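PDB 2CU2: putative mannose-1-phosphate guanylyl transferase from Thermus thermophilus, which probably transfers a guanylyl group from GTP to mannose 1-phosphate, yielding GDP-mannose and pyrophosphate. Local coordinates for residues Thr3-Ala9 with Glu52-Val58; Ala128-Gly132 with Glu242-Val246; Leu137-Arg143 with Tyr183-Val189; His271-Gly277 with Thr286-Tyr292. One frame throughout, in Å; residues are numbered along the deposited sequence.

From the N terminus, interaction 1 comes first: strand 3-8 pairs with strand 54-59 and closes a loop that contains helix 37-45. Interaction 2 joins the end of helix 115-128 to strand 244-249, and within the long excursion between them interaction 3 is nested, pairing strand 134-139 with strand 184-192. Interactions 2 and 3 touch where Val246 CG1 packs on Gly138 N at 3.9 Å, since strands 134-139 and 244-249 are neighbours. The first three contacts all reach one mixed sheet of the nucleotidyltransferase region. Interaction 4 follows in series, closing a short loop containing strand 280-284 and pairing strand 274-276 in parallel with 290-293 in a separate sheet, its centre about 34 Å from that of interaction 1.

Interaction 1: residues Thr3-Ala9 with Glu52-Val58; sequences TYALVMA and ERTLLAV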
loop_
_atom_site.group_PDB
_atom_site.type_symbol
_atom_site.label_atom_id
_atom_site.label_comp_id
_atom_site.label_asym_id
_atom_site.label_seq_id
_atom_site.Cartn_x
_atom_site.Cartn_y
_atom_site.Cartn_z
ATOM N N THR A 3 35.776 3.808 31.030
ATOM C CA THR A 3 34.502 3.156 30.800
ATOM C C THR A 3 34.361 2.673 29.362
ATOM O O THR A 3 34.657 3.400 28.413
ATOM C CB THR A 3 33.325 4.106 31.100
ATOM O OG1 THR A 3 33.391 4.538 32.465
ATOM C CG2 THR A 3 31.993 3.396 30.861
ATOM N N TYR A 4 33.926 1.430 29.208
ATOM C CA TYR A 4 33.695 0.875 27.887
ATOM C C TYR A 4 32.186 0.779 27.723
ATOM O O TYR A 4 31.449 0.721 28.706
ATOM C CB TYR A 4 34.339 -0.511 27.747
ATOM C CG TYR A 4 35.702 -0.474 27.087
ATOM C CD1 TYR A 4 36.780 0.177 27.694
ATOM C CD2 TYR A 4 35.904 -1.048 25.833
ATOM C CE1 TYR A 4 38.021 0.256 27.065
ATOM C CE2 TYR A 4 37.141 -0.972 25.196
ATOM C CZ TYR A 4 38.192 -0.319 25.817
ATOM O OH TYR A 4 39.406 -0.232 25.179
ATOM N N ALA A 5 31.726 0.772 26.482
ATOM C CA ALA A 5 30.305 0.684 26.214
ATOM C C ALA A 5 30.037 -0.452 25.244
ATOM O O ALA A 5 30.703 -0.568 24.216
ATOM C CB ALA A 5 29.801 2.004 25.630
ATOM N N LEU A 6 29.079 -1.304 25.594
ATOM C CA LEU A 6 28.694 -2.409 24.732
ATOM C C LEU A 6 27.338 -2.051 24.131
ATOM O O LEU A 6 26.350 -1.898 24.854
ATOM C CB LEU A 6 28.558 -3.718 25.515
ATOM C CG LEU A 6 27.974 -4.859 24.667
ATOM C CD1 LEU A 6 29.019 -5.314 23.647
ATOM C CD2 LEU A 6 27.551 -6.027 25.544
ATOM N N VAL A 7 27.302 -1.913 22.814
ATOM C CA VAL A 7 26.065 -1.623 22.099
ATOM C C VAL A 7 25.533 -2.867 21.390
ATOM O O VAL A 7 26.084 -3.351 20.409
ATOM C CB VAL A 7 26.350 -0.519 21.080
ATOM C CG1 VAL A 7 25.082 -0.202 20.288
ATOM C CG2 VAL A 7 26.820 0.735 21.794
ATOM N N MET A 8 24.438 -3.411 21.948
ATOM C CA MET A 8 23.892 -4.644 21.401
ATOM C C MET A 8 22.937 -4.383 20.236
ATOM O O MET A 8 21.876 -3.791 20.377
ATOM C CB MET A 8 23.162 -5.380 22.526
ATOM C CG MET A 8 24.069 -5.644 23.730
ATOM S SD MET A 8 23.267 -6.659 24.980
ATOM C CE MET A 8 21.995 -5.485 25.471
ATOM N N ALA A 9 23.377 -4.814 19.039
ATOM C CA ALA A 9 22.518 -4.699 17.867
ATOM C C ALA A 9 21.928 -6.060 17.488
ATOM O O ALA A 9 22.633 -7.017 17.197
ATOM C CB ALA A 9 23.357 -4.153 16.710
ATOM N N GLU A 52 36.265 4.885 20.348
ATOM C CA GLU A 52 37.354 3.948 20.598
ATOM C C GLU A 52 37.022 2.934 21.696
ATOM O O GLU A 52 37.451 1.786 21.666
ATOM C CB GLU A 52 38.598 4.744 20.976
ATOM C CG GLU A 52 38.741 6.010 20.137
ATOM C CD GLU A 52 38.497 7.220 21.007
ATOM O OE1 GLU A 52 38.807 7.160 22.190
ATOM O OE2 GLU A 52 37.981 8.212 20.498
ATOM N N ARG A 53 36.265 3.404 22.713
ATOM C CA ARG A 53 35.931 2.527 23.839
ATOM C C ARG A 53 34.522 1.933 23.714
ATOM O O ARG A 53 33.900 1.529 24.689
ATOM C CB ARG A 53 36.052 3.335 25.135
ATOM C CG ARG A 53 37.495 3.767 25.404
ATOM C CD ARG A 53 37.669 4.477 26.754
ATOM N NE ARG A 53 39.099 4.602 27.060
ATOM C CZ ARG A 53 39.461 5.343 28.124
ATOM N NH1 ARG A 53 38.544 5.932 28.875
ATOM N NH2 ARG A 53 40.760 5.486 28.420
ATOM N N THR A 54 34.009 1.917 22.467
ATOM C CA THR A 54 32.673 1.378 22.244
ATOM C C THR A 54 32.712 0.065 21.459
ATOM O O THR A 54 33.403 -0.066 20.458
ATOM C CB THR A 54 31.852 2.418 21.483
ATOM O OG1 THR A 54 31.765 3.611 22.264
ATOM C CG2 THR A 54 30.440 1.883 21.231
ATOM N N LEU A 55 31.960 -0.926 21.924
ATOM C CA LEU A 55 31.909 -2.226 21.264
ATOM C C LEU A 55 30.518 -2.444 20.674
ATOM O O LEU A 55 29.510 -2.355 21.377
ATOM C CB LEU A 55 32.231 -3.336 22.270
ATOM C CG LEU A 55 33.476 -3.099 23.142
ATOM C CD1 LEU A 55 33.513 -4.108 24.285
ATOM C CD2 LEU A 55 34.737 -3.196 22.292
ATOM N N LEU A 56 30.465 -2.726 19.380
ATOM C CA LEU A 56 29.199 -2.956 18.709
ATOM C C LEU A 56 28.993 -4.436 18.425
ATOM O O LEU A 56 29.593 -4.983 17.505
ATOM C CB LEU A 56 29.150 -2.166 17.403
ATOM C CG LEU A 56 27.910 -2.412 16.539
ATOM C CD1 LEU A 56 26.648 -1.966 17.285
ATOM C CD2 LEU A 56 28.064 -1.655 15.238
ATOM N N ALA A 57 28.135 -5.074 19.217
ATOM C CA ALA A 57 27.840 -6.492 19.056
ATOM C C ALA A 57 26.721 -6.732 18.044
ATOM O O ALA A 57 25.611 -6.195 18.184
ATOM C CB ALA A 57 27.459 -7.102 20.397
ATOM N N VAL A 58 27.031 -7.530 17.023
ATOM C CA VAL A 58 26.099 -7.944 15.984
ATOM C C VAL A 58 26.395 -9.367 15.510
ATOM O O VAL A 58 27.464 -9.921 15.728
ATOM C CB VAL A 58 26.228 -6.965 14.816
ATOM C CG1 VAL A 58 26.013 -5.536 15.309
ATOM C CG2 VAL A 58 27.611 -7.074 14.203
HETATM O O HOH W 1 35.481 6.120 28.615
#
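Arg53 lies across the ring of Tyr4 where strands 3-8 and 54-58 begin to run side by side. Its CB stands over the ring face, 4.1 Å from the Tyr4 ring centroid and 8° off the normal, a CH-pi contact; it also touches Thr3 O. CG reaches the rim, 3.9 Å from Tyr4 CE1, and CD returns to Thr3 O. From CG to NE the chain is extended, which carries NH1 to water 1; the water accepts from Arg53 NH1 in the guanidinium plane and donates to Thr3 O. Beyond Arg53 the backbone carries the pairing: Ala5 N to Arg53 O, Leu55 N to Ala5 O (2.6 Å), Val7 N to Leu55 O, Ala57 N to Val7 O and Ala9 N to Ala57 O form a parallel ladder. Leu6 CD1 packs on Leu55 CB and Ala57 CB, while on the other face Val7 CG1 meets Leu56 CD1 at 3.8 Å. Strand 102-107 pairs with the far side of strand 3-8, as expected for the Rossmann-like core of a GT-A nucleotidyltransferase. The chemistry is mainly apolar and backbone-bonded, with the aliphatic part of Arg53 crossing the Tyr4 ring and its guanidinium bound through water to Thr3 O.

Interaction 2: residues Ala128-Gly132 with Glu242-Val246; sequences AAEEG and ERVRV
Arg245 reaches over from strand 244-246 and lays its CD against Ala128, 4.2 Å from Ala128 CB, at the end of helix 115-128. The contact thus ties a helix-to-strand connection to strand 244-249, which lies between strands 134-139 and 160-167 in the mixed sheet of the GT-A nucleotidyltransferase fold: the loop 128-132 leads into strand 134-139, which runs parallel to strand 244-249. CG of Arg245 is anti to its carbonyl carbon (chi1 -76°), and the extended chain carries the guanidinium to the loop, where Ala128 O and Glu130 OE1 lie at its edge. NH1 donates to Ala128 O at 2.6 Å; the oxygen is approached from above its carbonyl plane yet lies close to the plane of the guanidinium. The same carbonyl takes a weak bond from Glu130 N around Ala129, the centre of an inverse gamma turn, and this bend brings Glu130 beside the arginine. Glu130 forms a salt bridge with Arg245, whose NH1 and NH2 both converge on the single oxygen OE1 from one face of the carboxylate. The two flat groups are turned 37° from each other rather than coplanar. Phe133 makes cation-pi contacts with both Arg245 and Arg243, and Trp160 touches Ala128 and Arg245. Arg243, just before the strand, meets the later part of the loop: its chain bends at chi3 (102°) and turns a face of its guanidinium toward Glu131 O. Its CB lies 3.6 Å from Gly132 O, and its NH1 comes to 3.5 Å from Gly132 CA.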
loop_
_atom_site.group_PDB
_atom_site.type_symbol
_atom_site.label_atom_id
_atom_site.label_comp_id
_atom_site.label_asym_id
_atom_site.label_seq_id
_atom_site.Cartn_x
_atom_site.Cartn_y
_atom_site.Cartn_z
ATOM N N ALA A 128 26.689 5.126 40.294
ATOM C CA ALA A 128 25.990 4.261 41.235
ATOM C C ALA A 128 26.539 2.837 41.180
ATOM O O ALA A 128 26.205 1.972 41.978
ATOM C CB ALA A 128 24.504 4.263 40.871
ATOM N N ALA A 129 27.384 2.602 40.158
ATOM C CA ALA A 129 27.963 1.276 39.985
ATOM C C ALA A 129 29.223 1.090 40.834
ATOM O O ALA A 129 30.323 0.896 40.333
ATOM C CB ALA A 129 28.302 1.100 38.504
ATOM N N GLU A 130 29.041 1.204 42.164
ATOM C CA GLU A 130 30.161 0.969 43.068
ATOM C C GLU A 130 30.444 -0.531 43.212
ATOM O O GLU A 130 29.937 -1.363 42.471
ATOM C CB GLU A 130 29.809 1.577 44.427
ATOM C CG GLU A 130 29.596 3.093 44.345
ATOM C CD GLU A 130 29.382 3.647 45.734
ATOM O OE1 GLU A 130 28.554 3.112 46.457
ATOM O OE2 GLU A 130 30.047 4.623 46.083
ATOM N N GLU A 131 31.317 -0.864 44.181
ATOM C CA GLU A 131 31.666 -2.269 44.368
ATOM C C GLU A 131 30.439 -3.120 44.711
ATOM O O GLU A 131 29.816 -2.966 45.754
ATOM C CB GLU A 131 32.707 -2.370 45.485
ATOM C CG GLU A 131 33.328 -3.767 45.570
ATOM C CD GLU A 131 34.711 -3.674 46.174
ATOM O OE1 GLU A 131 35.120 -2.581 46.534
ATOM O OE2 GLU A 131 35.372 -4.707 46.279
ATOM N N GLY A 132 30.131 -4.071 43.810
ATOM C CA GLY A 132 29.130 -5.080 44.138
ATOM C C GLY A 132 27.830 -4.813 43.375
ATOM O O GLY A 132 27.086 -5.716 43.013
ATOM N N GLU A 242 21.448 -9.739 43.713
ATOM C CA GLU A 242 21.071 -9.309 45.064
ATOM C C GLU A 242 21.357 -7.820 45.338
ATOM O O GLU A 242 20.687 -7.167 46.128
ATOM C CB GLU A 242 21.834 -10.175 46.072
ATOM C CG GLU A 242 21.273 -11.592 46.180
ATOM C CD GLU A 242 22.189 -12.444 47.029
ATOM O OE1 GLU A 242 23.242 -12.825 46.554
ATOM O OE2 GLU A 242 21.804 -12.771 48.148
ATOM N N ARG A 243 22.420 -7.286 44.697
ATOM C CA ARG A 243 22.766 -5.879 44.895
ATOM C C ARG A 243 22.515 -5.036 43.637
ATOM O O ARG A 243 23.380 -4.868 42.787
ATOM C CB ARG A 243 24.242 -5.802 45.288
ATOM C CG ARG A 243 24.483 -6.240 46.731
ATOM C CD ARG A 243 25.972 -6.217 47.099
ATOM N NE ARG A 243 26.289 -5.022 47.887
ATOM C CZ ARG A 243 27.591 -4.730 48.068
ATOM N NH1 ARG A 243 28.525 -5.503 47.542
ATOM N NH2 ARG A 243 27.933 -3.652 48.780
ATOM N N VAL A 244 21.266 -4.530 43.500
ATOM C CA VAL A 244 20.873 -3.788 42.311
ATOM C C VAL A 244 20.442 -2.356 42.640
ATOM O O VAL A 244 19.726 -2.088 43.596
ATOM C CB VAL A 244 19.710 -4.533 41.656
ATOM C CG1 VAL A 244 19.266 -3.797 40.394
ATOM C CG2 VAL A 244 20.137 -5.943 41.291
ATOM N N ARG A 245 20.948 -1.412 41.824
ATOM C CA ARG A 245 20.493 -0.030 41.933
ATOM C C ARG A 245 19.799 0.414 40.641
ATOM O O ARG A 245 20.063 -0.086 39.558
ATOM C CB ARG A 245 21.711 0.859 42.198
ATOM C CG ARG A 245 22.206 0.772 43.641
ATOM C CD ARG A 245 23.592 1.404 43.809
ATOM N NE ARG A 245 23.963 1.469 45.226
ATOM C CZ ARG A 245 25.210 1.888 45.521
ATOM N NH1 ARG A 245 26.045 2.228 44.554
ATOM N NH2 ARG A 245 25.595 1.965 46.798
ATOM N N VAL A 246 18.850 1.357 40.785
ATOM C CA VAL A 246 18.118 1.810 39.608
ATOM C C VAL A 246 18.098 3.337 39.501
ATOM O O VAL A 246 17.774 4.047 40.444
ATOM C CB VAL A 246 16.688 1.273 39.701
ATOM C CG1 VAL A 246 15.901 1.661 38.451
ATOM C CG2 VAL A 246 16.713 -0.239 39.831
#

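Interaction 3: residues Leu137-Arg143 with Tyr183-Val189; sequences LGLRPTR and YVWNGGV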
loop_
_atom_site.group_PDB
_atom_site.type_symbol
_atom_site.label_atom_id
_atom_site.label_comp_id
_atom_site.label_asym_id
_atom_site.label_seq_id
_atom_site.Cartn_x
_atom_site.Cartn_y
_atom_site.Cartn_z
ATOM N N LEU A 137 18.401 0.842 34.340
ATOM C CA LEU A 137 17.702 2.066 33.944
ATOM C C LEU A 137 16.209 1.814 33.997
ATOM O O LEU A 137 15.717 0.843 33.420
ATOM C CB LEU A 137 18.086 2.479 32.515
ATOM C CG LEU A 137 17.242 3.582 31.838
ATOM C CD1 LEU A 137 17.499 4.936 32.491
ATOM C CD2 LEU A 137 17.592 3.645 30.352
ATOM N N GLY A 138 15.497 2.693 34.692
ATOM C CA GLY A 138 14.059 2.566 34.810
ATOM C C GLY A 138 13.350 3.762 34.196
ATOM O O GLY A 138 13.922 4.845 34.076
ATOM N N LEU A 139 12.100 3.564 33.793
ATOM C CA LEU A 139 11.308 4.626 33.198
ATOM C C LEU A 139 9.876 4.531 33.700
ATOM O O LEU A 139 9.303 3.447 33.747
ATOM C CB LEU A 139 11.352 4.506 31.675
ATOM C CG LEU A 139 12.795 4.681 31.189
ATOM C CD1 LEU A 139 13.060 3.815 30.000
ATOM C CD2 LEU A 139 13.059 6.155 30.892
ATOM N N ARG A 140 9.319 5.671 34.094
ATOM C CA ARG A 140 7.948 5.731 34.581
ATOM C C ARG A 140 7.041 5.279 33.435
ATOM O O ARG A 140 7.079 5.844 32.347
ATOM C CB ARG A 140 7.591 7.166 34.989
ATOM C CG ARG A 140 8.284 7.675 36.243
ATOM C CD ARG A 140 7.828 6.919 37.487
ATOM N NE ARG A 140 8.482 7.425 38.692
ATOM C CZ ARG A 140 8.408 6.847 39.887
ATOM N NH1 ARG A 140 7.704 5.733 40.052
ATOM N NH2 ARG A 140 9.050 7.379 40.917
ATOM N N PRO A 141 6.217 4.248 33.666
ATOM C CA PRO A 141 5.308 3.727 32.638
ATOM C C PRO A 141 4.219 4.730 32.245
ATOM O O PRO A 141 3.686 5.436 33.097
ATOM C CB PRO A 141 4.708 2.484 33.296
ATOM C CG PRO A 141 5.695 2.127 34.369
ATOM C CD PRO A 141 6.117 3.457 34.902
ATOM N N THR A 142 3.888 4.789 30.959
ATOM C CA THR A 142 2.844 5.698 30.496
ATOM C C THR A 142 1.608 4.900 30.094
ATOM O O THR A 142 0.562 5.468 29.797
ATOM C CB THR A 142 3.308 6.545 29.289
ATOM O OG1 THR A 142 3.859 5.692 28.277
ATOM C CG2 THR A 142 4.346 7.555 29.720
ATOM N N ARG A 143 1.741 3.576 30.104
ATOM C CA ARG A 143 0.647 2.677 29.743
ATOM C C ARG A 143 0.957 1.270 30.269
ATOM O O ARG A 143 2.119 0.908 30.469
ATOM C CB ARG A 143 0.494 2.617 28.222
ATOM C CG ARG A 143 1.713 2.012 27.536
ATOM C CD ARG A 143 1.552 1.881 26.027
ATOM N NE ARG A 143 2.668 1.125 25.468
ATOM C CZ ARG A 143 3.914 1.584 25.366
ATOM N NH1 ARG A 143 4.217 2.811 25.776
ATOM N NH2 ARG A 143 4.865 0.802 24.874
ATOM N N TYR A 183 5.824 0.370 40.165
ATOM C CA TYR A 183 6.775 -0.328 39.308
ATOM C C TYR A 183 7.175 0.521 38.099
ATOM O O TYR A 183 6.398 1.311 37.578
ATOM C CB TYR A 183 6.128 -1.631 38.838
ATOM C CG TYR A 183 6.085 -2.608 39.960
ATOM C CD1 TYR A 183 5.913 -2.157 41.266
ATOM C CD2 TYR A 183 6.213 -3.975 39.713
ATOM C CE1 TYR A 183 5.858 -3.064 42.314
ATOM C CE2 TYR A 183 6.167 -4.880 40.762
ATOM C CZ TYR A 183 5.995 -4.429 42.057
ATOM O OH TYR A 183 5.936 -5.327 43.106
ATOM N N VAL A 184 8.440 0.375 37.657
ATOM C CA VAL A 184 8.873 1.106 36.466
ATOM C C VAL A 184 9.350 0.161 35.356
ATOM O O VAL A 184 9.637 -1.006 35.584
ATOM C CB VAL A 184 10.005 2.057 36.869
ATOM C CG1 VAL A 184 9.501 3.057 37.909
ATOM C CG2 VAL A 184 11.173 1.279 37.443
ATOM N N TRP A 185 9.371 0.697 34.111
ATOM C CA TRP A 185 9.800 -0.106 32.965
ATOM C C TRP A 185 11.310 -0.356 33.006
ATOM O O TRP A 185 12.108 0.519 33.329
ATOM C CB TRP A 185 9.449 0.639 31.668
ATOM C CG TRP A 185 8.002 0.576 31.335
ATOM C CD1 TRP A 185 7.077 -0.444 31.664
ATOM C CD2 TRP A 185 7.287 1.516 30.483
ATOM N NE1 TRP A 185 5.845 -0.225 31.119
ATOM C CE2 TRP A 185 5.959 1.040 30.345
ATOM C CE3 TRP A 185 7.660 2.700 29.831
ATOM C CZ2 TRP A 185 5.045 1.762 29.590
ATOM C CZ3 TRP A 185 6.750 3.426 29.073
ATOM C CH2 TRP A 185 5.434 2.947 28.954
ATOM N N ASN A 186 11.697 -1.611 32.690
ATOM C CA ASN A 186 13.111 -1.930 32.512
ATOM C C ASN A 186 13.613 -1.359 31.180
ATOM O O ASN A 186 13.140 -1.714 30.109
ATOM C CB ASN A 186 13.237 -3.460 32.493
ATOM C CG ASN A 186 14.685 -3.883 32.452
ATOM O OD1 ASN A 186 15.534 -3.270 31.808
ATOM N ND2 ASN A 186 14.954 -5.016 33.125
ATOM N N GLY A 187 14.568 -0.417 31.276
ATOM C CA GLY A 187 14.991 0.300 30.078
ATOM C C GLY A 187 16.018 -0.482 29.239
ATOM O O GLY A 187 16.417 -0.071 28.158
ATOM N N GLY A 188 16.491 -1.622 29.785
ATOM C CA GLY A 188 17.366 -2.400 28.912
ATOM C C GLY A 188 18.828 -1.936 28.985
ATOM O O GLY A 188 19.696 -2.403 28.261
ATOM N N VAL A 189 19.082 -0.952 29.870
ATOM C CA VAL A 189 20.448 -0.451 30.011
ATOM C C VAL A 189 21.047 -0.809 31.373
ATOM O O VAL A 189 20.384 -0.807 32.401
ATOM C CB VAL A 189 20.426 1.067 29.832
ATOM C CG1 VAL A 189 21.832 1.633 30.007
ATOM C CG2 VAL A 189 19.916 1.414 28.448
HETATM O O HOH W 2 17.680 -1.576 32.670
#
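Pro141 packs on one face of the Trp185 indole through its CA and CB edge, CA lying 3.5 Å from the centroid of the six-membered ring and only 6° off the normal, a CH-pi contact. The pair sits just beyond an antiparallel ladder between strands 137-139 and 184-187, in the mixed sheet of the GT-A nucleotidyltransferase fold. Pro141 CB reaches Trp185 CE2, and Thr142 OG1 approaches Trp185 CH2 at 3.2 Å. Arg143 comes to the far end of the ring: its CG lies at the indole edge, in plane, while the guanidinium presents a face to Trp185 CZ2 with the two planes 59° apart. CG of Arg143 sits between the backbone N and the carbonyl carbon (chi1 64°), and the extended chain beyond it crosses the end of the indole at about a right angle, bringing NH1 to 3.4 Å from Trp185 CH2. Glu145 forms a salt bridge with Arg143 NE, and Tyr150 OH is hydrogen-bonded to Trp185 NE1, so both groups are fixed from outside the contact.

Behind this cluster Leu139 and Trp185 form a hydrogen-bonded pair, with Trp185 N donating to Leu139 O at 2.8 Å and Leu139 N returning a bond to Trp185 O. Gly187 N donates to Leu137 O at 2.7 Å. Past the paired part, Leu137 CD2 packs against Val189 CG2, and Met125 of helix 115-128 touches both residues. The chain turns a corner at Gly188, where an Asx turn closes: Asn186 OD1 accepts from Gly188 N at 2.8 Å, in the plane of the amide carbonyl.

Interaction 4: residues His271-Gly277 with Thr286-Tyr292; sequences HENVVLG and TFGCVVY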
loop_
_atom_site.group_PDB
_atom_site.type_symbol
_atom_site.label_atom_id
_atom_site.label_comp_id
_atom_site.label_asym_id
_atom_site.label_seq_id
_atom_site.Cartn_x
_atom_site.Cartn_y
_atom_site.Cartn_z
ATOM N N HIS A 271 -5.457 11.439 17.321
ATOM C CA HIS A 271 -6.214 11.557 16.083
ATOM C C HIS A 271 -5.428 12.117 14.889
ATOM O O HIS A 271 -5.879 11.991 13.757
ATOM C CB HIS A 271 -7.478 12.401 16.316
ATOM C CG HIS A 271 -7.228 13.878 16.331
ATOM N ND1 HIS A 271 -7.182 14.612 17.496
ATOM C CD2 HIS A 271 -7.012 14.757 15.323
ATOM C CE1 HIS A 271 -6.946 15.880 17.206
ATOM N NE2 HIS A 271 -6.840 15.993 15.895
ATOM N N GLU A 272 -4.276 12.745 15.137
ATOM C CA GLU A 272 -3.458 13.278 14.043
ATOM C C GLU A 272 -2.719 12.096 13.398
ATOM O O GLU A 272 -2.445 11.098 14.069
ATOM C CB GLU A 272 -2.445 14.307 14.577
ATOM C CG GLU A 272 -3.080 15.571 15.174
ATOM C CD GLU A 272 -3.367 16.656 14.134
ATOM O OE1 GLU A 272 -3.264 16.382 12.919
ATOM O OE2 GLU A 272 -3.704 17.794 14.535
ATOM N N ASN A 273 -2.401 12.198 12.109
ATOM C CA ASN A 273 -1.702 11.112 11.432
ATOM C C ASN A 273 -0.194 11.189 11.659
ATOM O O ASN A 273 0.357 12.269 11.873
ATOM C CB ASN A 273 -2.008 11.120 9.925
ATOM C CG ASN A 273 -3.480 10.885 9.626
ATOM O OD1 ASN A 273 -4.086 9.938 10.131
ATOM N ND2 ASN A 273 -4.061 11.746 8.802
ATOM N N VAL A 274 0.459 10.032 11.626
ATOM C CA VAL A 274 1.899 9.939 11.825
ATOM C C VAL A 274 2.519 9.426 10.534
ATOM O O VAL A 274 2.156 8.354 10.045
ATOM C CB VAL A 274 2.238 8.967 12.971
ATOM C CG1 VAL A 274 3.729 8.722 13.026
ATOM C CG2 VAL A 274 1.744 9.542 14.294
ATOM N N VAL A 275 3.455 10.191 9.988
ATOM C CA VAL A 275 4.096 9.825 8.736
ATOM C C VAL A 275 5.618 9.760 8.817
ATOM O O VAL A 275 6.254 10.648 9.385
ATOM C CB VAL A 275 3.723 10.833 7.639
ATOM C CG1 VAL A 275 4.349 10.421 6.311
ATOM C CG2 VAL A 275 2.213 10.939 7.533
ATOM N N LEU A 276 6.195 8.700 8.263
ATOM C CA LEU A 276 7.648 8.546 8.216
ATOM C C LEU A 276 8.018 8.061 6.829
ATOM O O LEU A 276 7.160 7.602 6.073
ATOM C CB LEU A 276 8.162 7.548 9.260
ATOM C CG LEU A 276 8.329 8.030 10.702
ATOM C CD1 LEU A 276 9.067 6.951 11.485
ATOM C CD2 LEU A 276 9.123 9.348 10.741
ATOM N N GLY A 277 9.299 8.155 6.500
ATOM C CA GLY A 277 9.750 7.743 5.184
ATOM C C GLY A 277 9.938 8.984 4.339
ATOM O O GLY A 277 9.567 10.085 4.756
ATOM N N THR A 286 -8.815 11.297 6.751
ATOM C CA THR A 286 -8.113 10.214 7.423
ATOM C C THR A 286 -7.670 10.631 8.825
ATOM O O THR A 286 -7.152 11.720 9.038
ATOM C CB THR A 286 -6.889 9.853 6.580
ATOM O OG1 THR A 286 -7.319 9.282 5.343
ATOM C CG2 THR A 286 -6.023 8.832 7.318
ATOM N N PHE A 287 -7.877 9.755 9.805
ATOM C CA PHE A 287 -7.519 10.073 11.187
ATOM C C PHE A 287 -6.823 8.932 11.912
ATOM O O PHE A 287 -6.937 7.769 11.521
ATOM C CB PHE A 287 -8.778 10.462 11.967
ATOM C CG PHE A 287 -9.504 11.637 11.389
ATOM C CD1 PHE A 287 -9.168 12.938 11.769
ATOM C CD2 PHE A 287 -10.498 11.450 10.428
ATOM C CE1 PHE A 287 -9.810 14.037 11.198
ATOM C CE2 PHE A 287 -11.148 12.542 9.846
ATOM C CZ PHE A 287 -10.802 13.840 10.231
ATOM N N GLY A 288 -6.104 9.286 12.974
ATOM C CA GLY A 288 -5.401 8.312 13.796
ATOM C C GLY A 288 -4.608 7.219 13.098
ATOM O O GLY A 288 -4.483 6.110 13.621
ATOM N N CYS A 289 -4.045 7.523 11.936
ATOM C CA CYS A 289 -3.274 6.520 11.208
ATOM C C CYS A 289 -1.760 6.628 11.357
ATOM O O CYS A 289 -1.228 7.643 11.802
ATOM C CB CYS A 289 -3.621 6.571 9.718
ATOM S SG CYS A 289 -5.246 5.917 9.316
ATOM N N VAL A 290 -1.077 5.550 10.988
ATOM C CA VAL A 290 0.377 5.500 11.013
ATOM C C VAL A 290 0.756 5.116 9.587
ATOM O O VAL A 290 0.394 4.036 9.111
ATOM C CB VAL A 290 0.904 4.424 11.985
ATOM C CG1 VAL A 290 2.390 4.245 11.785
ATOM C CG2 VAL A 290 0.611 4.827 13.430
ATOM N N VAL A 291 1.474 6.004 8.911
ATOM C CA VAL A 291 1.872 5.775 7.531
ATOM C C VAL A 291 3.379 5.797 7.309
ATOM O O VAL A 291 4.068 6.725 7.736
ATOM C CB VAL A 291 1.263 6.852 6.605
ATOM C CG1 VAL A 291 1.732 6.641 5.177
ATOM C CG2 VAL A 291 -0.257 6.827 6.697
ATOM N N TYR A 292 3.887 4.769 6.644
ATOM C CA TYR A 292 5.298 4.721 6.311
ATOM C C TYR A 292 5.377 4.594 4.794
ATOM O O TYR A 292 4.858 3.645 4.218
ATOM C CB TYR A 292 6.009 3.525 6.945
ATOM C CG TYR A 292 7.512 3.614 6.778
ATOM C CD1 TYR A 292 8.320 4.086 7.816
ATOM C CD2 TYR A 292 8.121 3.311 5.552
ATOM C CE1 TYR A 292 9.689 4.258 7.642
ATOM C CE2 TYR A 292 9.504 3.484 5.366
ATOM C CZ TYR A 292 10.277 3.959 6.420
ATOM O OH TYR A 292 11.634 4.127 6.264
#
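Val274 O accepts from Val291 N at 2.7 Å, the shortest bond of a parallel pairing between strands 274-276 and 290-292. The ladder continues with Val274 N to Cys289 O and Leu276 N to Val291 O, both at 2.9 Å. Ahead of the strands the side chain of Asn273 takes over the role of the backbone. Its CG is anti to the carbonyl carbon (chi1 -63°), which, with chi2 -50°, brings the amide to residues 286-289. OD1 accepts from Cys289 N at 3.0 Å, the donor lying in the amide carbonyl plane. ND2 donates to Thr286 O at 3.1 Å, from well above that carbonyl's plane. Held at both its oxygen and its nitrogen, the amide has its rotation defined and spans the bend of the chain at Gly288, whose own N donates to His271 O almost straight, at 176°.

At the other end the Tyr292 ring packs with one face against the chain as it leaves strand 274-276, meeting Leu276 O and Gly277 CA, the latter in a CH-pi contact, and Leu276 CB touches Tyr292 CD1 at 3.8 Å. Tyr292 OH is hydrogen-bonded to Pro30 O, which links this sheet to an early loop of the chain, while Leu262 and Phe266 of helix 261-266 pack on Leu276. Strand 274-276 is an outermost strand of the four-stranded sheet within this chain, next to 290-293 and then 306-311: a parallel succession consistent with the beta-helix-like domain of mannose-1-phosphate guanylyltransferases.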